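Local coordinates for 2-oxoglutarate carboxylase small subunit (Hydrogenobacter thermophilus, PDB 7KCT), which binds adenosine-5'-diphosphate, magnesium and bicarbonate as a biotin carboxylase-like subunit with an ATP-grasp domain, at residues N213-E218 with S252-P257. Residues are numbered along the deposited sequence; the frame is centred on the assembly and turned at random.
Sequences NPKHIE and SLLLTP. With ADP (adenosine-5'-diphosphate), chain C.
I217 reaches S252 and L254 across the contact between strand 215-223 and the loop leading to helix 257-273, with the K215 chain at its margin. CG1 of I217 lies anti to the carbonyl carbon (chi1 -57°) and a bend at chi2 of -62° brings CD1 within 3.9 Å of S252 CB, while CG1 lies 4.4 Å from L254 CD2. K215 CD only grazes L254 CD2, at 4.5 Å.

No direct hydrogen bond joins the segments. A water accepts from L253 N at 3.0 Å and, weakly, from K215 NZ, whose stronger partners are D236, by salt bridge, and F444 O. Within the loop, S252 OG accepts a nearly straight bond from L255 N (3.1 Å, 173°) and is also hydrogen-bonded to E234 OE1; this ST motif pins the turn, and T256 then N-caps helix 257-273.

Strand alternation sends K215 and I217 to the loop, and H216 to the nucleotide. P214 CG lies off the C2-N3 border of the adenine, tilted out of its plane, 3.8 Å from ADP C2, and the H216 ring meets the ribose edge-on, ND1 beside O3' at a modelled separation too short to be trusted in detail. The start of strand 215-223, with P214 just before it, thus lines the ADP pocket of the ATP-grasp domain on one face and packs on the 252-257 loop with the other.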
loop_
_atom_site.group_PDB
_atom_site.type_symbol
_atom_site.label_atom_id
_atom_site.label_comp_id
_atom_site.label_asym_id
_atom_site.label_seq_id
_atom_site.Cartn_x
_atom_site.Cartn_y
_atom_site.Cartn_z
ATOM N N ASN A 213 22.676 27.041 -1.396
ATOM C CA ASN A 213 21.584 26.555 -0.556
ATOM C C ASN A 213 20.229 26.429 -1.253
ATOM O O ASN A 213 19.201 26.833 -0.699
ATOM C CB ASN A 213 21.417 27.472 0.647
ATOM C CG ASN A 213 22.724 27.731 1.362
ATOM O OD1 ASN A 213 23.433 26.803 1.758
ATOM N ND2 ASN A 213 23.082 29.003 1.464
ATOM N N PRO A 214 20.179 25.832 -2.429
ATOM C CA PRO A 214 18.916 25.738 -3.159
ATOM C C PRO A 214 18.054 24.570 -2.684
ATOM O O PRO A 214 18.522 23.653 -2.002
ATOM C CB PRO A 214 19.382 25.519 -4.598
ATOM C CG PRO A 214 20.617 24.766 -4.445
ATOM C CD PRO A 214 21.263 25.124 -3.120
ATOM N N LYS A 215 16.768 24.639 -3.047
ATOM C CA LYS A 215 15.872 23.488 -3.038
ATOM C C LYS A 215 15.600 23.042 -4.480
ATOM O O LYS A 215 15.681 23.836 -5.424
ATOM C CB LYS A 215 14.588 23.836 -2.301
ATOM C CG LYS A 215 14.769 24.029 -0.769
ATOM C CD LYS A 215 13.424 24.291 -0.103
ATOM C CE LYS A 215 13.314 23.638 1.269
ATOM N NZ LYS A 215 13.253 22.152 1.207
ATOM N N HIS A 216 15.328 21.749 -4.659
ATOM C CA HIS A 216 14.981 21.202 -5.963
ATOM C C HIS A 216 13.475 20.964 -5.964
ATOM O O HIS A 216 12.969 20.055 -5.291
ATOM C CB HIS A 216 15.810 19.957 -6.279
ATOM C CG HIS A 216 15.505 19.341 -7.625
ATOM N ND1 HIS A 216 16.476 19.126 -8.580
ATOM C CD2 HIS A 216 14.358 18.839 -8.146
ATOM C CE1 HIS A 216 15.929 18.566 -9.648
ATOM N NE2 HIS A 216 14.646 18.374 -9.407
ATOM N N ILE A 217 12.759 21.799 -6.711
ATOM C CA ILE A 217 11.303 21.791 -6.785
ATOM C C ILE A 217 10.927 21.427 -8.220
ATOM O O ILE A 217 11.434 22.036 -9.168
ATOM C CB ILE A 217 10.707 23.159 -6.387
ATOM C CG1 ILE A 217 11.140 23.576 -4.968
ATOM C CG2 ILE A 217 9.243 23.145 -6.542
ATOM C CD1 ILE A 217 10.712 22.694 -3.899
ATOM N N GLU A 218 10.039 20.445 -8.395
ATOM C CA GLU A 218 9.724 20.004 -9.753
ATOM C C GLU A 218 8.228 19.829 -9.916
ATOM O O GLU A 218 7.533 19.423 -8.978
ATOM C CB GLU A 218 10.472 18.701 -10.106
ATOM C CG GLU A 218 10.014 17.543 -9.283
ATOM C CD GLU A 218 10.799 16.300 -9.571
ATOM O OE1 GLU A 218 11.882 16.425 -10.178
ATOM O OE2 GLU A 218 10.338 15.200 -9.168
ATOM N N SER A 252 5.643 20.107 -2.053
ATOM C CA SER A 252 6.677 20.806 -1.306
ATOM C C SER A 252 6.049 21.438 -0.067
ATOM O O SER A 252 4.851 21.705 -0.032
ATOM C CB SER A 252 7.309 21.897 -2.172
ATOM O OG SER A 252 6.508 23.096 -2.135
ATOM N N LEU A 253 6.865 21.664 0.967
ATOM C CA LEU A 253 6.451 22.542 2.065
ATOM C C LEU A 253 6.710 24.007 1.762
ATOM O O LEU A 253 6.183 24.881 2.457
ATOM C CB LEU A 253 7.199 22.174 3.347
ATOM C CG LEU A 253 7.069 20.689 3.730
ATOM C CD1 LEU A 253 8.094 20.311 4.754
ATOM C CD2 LEU A 253 5.645 20.413 4.246
ATOM N N LEU A 254 7.530 24.287 0.751
ATOM C CA LEU A 254 7.929 25.665 0.491
ATOM C C LEU A 254 6.760 26.488 -0.019
ATOM O O LEU A 254 6.460 27.562 0.517
ATOM C CB LEU A 254 9.079 25.696 -0.501
ATOM C CG LEU A 254 9.602 27.066 -0.926
ATOM C CD1 LEU A 254 10.437 27.739 0.161
ATOM C CD2 LEU A 254 10.411 26.901 -2.176
ATOM N N LEU A 255 6.114 26.013 -1.075
ATOM C CA LEU A 255 5.116 26.794 -1.789
ATOM C C LEU A 255 3.770 26.856 -1.085
ATOM O O LEU A 255 3.250 25.845 -0.596
ATOM C CB LEU A 255 4.922 26.218 -3.189
ATOM C CG LEU A 255 6.139 26.143 -4.091
ATOM C CD1 LEU A 255 5.620 25.638 -5.415
ATOM C CD2 LEU A 255 6.752 27.512 -4.210
ATOM N N THR A 256 3.181 28.057 -1.100
ATOM C CA THR A 256 1.805 28.261 -0.702
ATOM C C THR A 256 0.898 27.808 -1.829
ATOM O O THR A 256 1.334 27.666 -2.970
ATOM C CB THR A 256 1.566 29.740 -0.411
ATOM O OG1 THR A 256 1.664 30.442 -1.663
ATOM C CG2 THR A 256 2.604 30.279 0.578
ATOM N N PRO A 257 -0.395 27.647 -1.570
ATOM C CA PRO A 257 -1.286 27.240 -2.669
ATOM C C PRO A 257 -1.320 28.237 -3.823
ATOM O O PRO A 257 -1.533 27.838 -4.974
ATOM C CB PRO A 257 -2.648 27.096 -1.983
ATOM C CG PRO A 257 -2.295 26.881 -0.467
ATOM C CD PRO A 257 -1.096 27.769 -0.278
HETATM P PB ADP C . 20.511 16.103 -14.209
HETATM O O1B ADP C . 21.717 15.243 -14.058
HETATM O O2B ADP C . 19.289 16.100 -13.327
HETATM O O3B ADP C . 20.156 16.440 -15.644
HETATM P PA ADP C . 20.024 18.757 -13.419
HETATM O O1A ADP C . 18.608 18.575 -13.006
HETATM O O2A ADP C . 20.386 20.064 -14.108
HETATM O O3A ADP C . 21.169 17.756 -13.791
HETATM O "O5'" ADP C . 20.619 19.341 -11.738
HETATM C "C5'" ADP C . 21.250 18.282 -10.930
HETATM C "C4'" ADP C . 21.097 18.765 -9.543
HETATM O "O4'" ADP C . 22.183 19.710 -9.399
HETATM C "C3'" ADP C . 19.827 19.494 -9.318
HETATM O "O3'" ADP C . 18.855 18.635 -8.709
HETATM C "C2'" ADP C . 20.312 20.452 -8.233
HETATM O "O2'" ADP C . 20.550 19.760 -6.948
HETATM C "C1'" ADP C . 21.692 20.840 -8.683
HETATM N N9 ADP C . 21.665 22.046 -9.545
HETATM C C8 ADP C . 21.380 22.161 -10.912
HETATM N N7 ADP C . 21.495 23.449 -11.331
HETATM C C5 ADP C . 21.828 24.175 -10.187
HETATM C C6 ADP C . 22.079 25.553 -9.966
HETATM N N6 ADP C . 21.987 26.433 -10.999
HETATM N N1 ADP C . 22.363 26.025 -8.726
HETATM C C2 ADP C . 22.445 25.072 -7.766
HETATM N N3 ADP C . 22.249 23.743 -7.827
HETATM C C4 ADP C . 21.939 23.319 -9.078
HETATM O O HOH W 1 9.832 21.653 0.800
#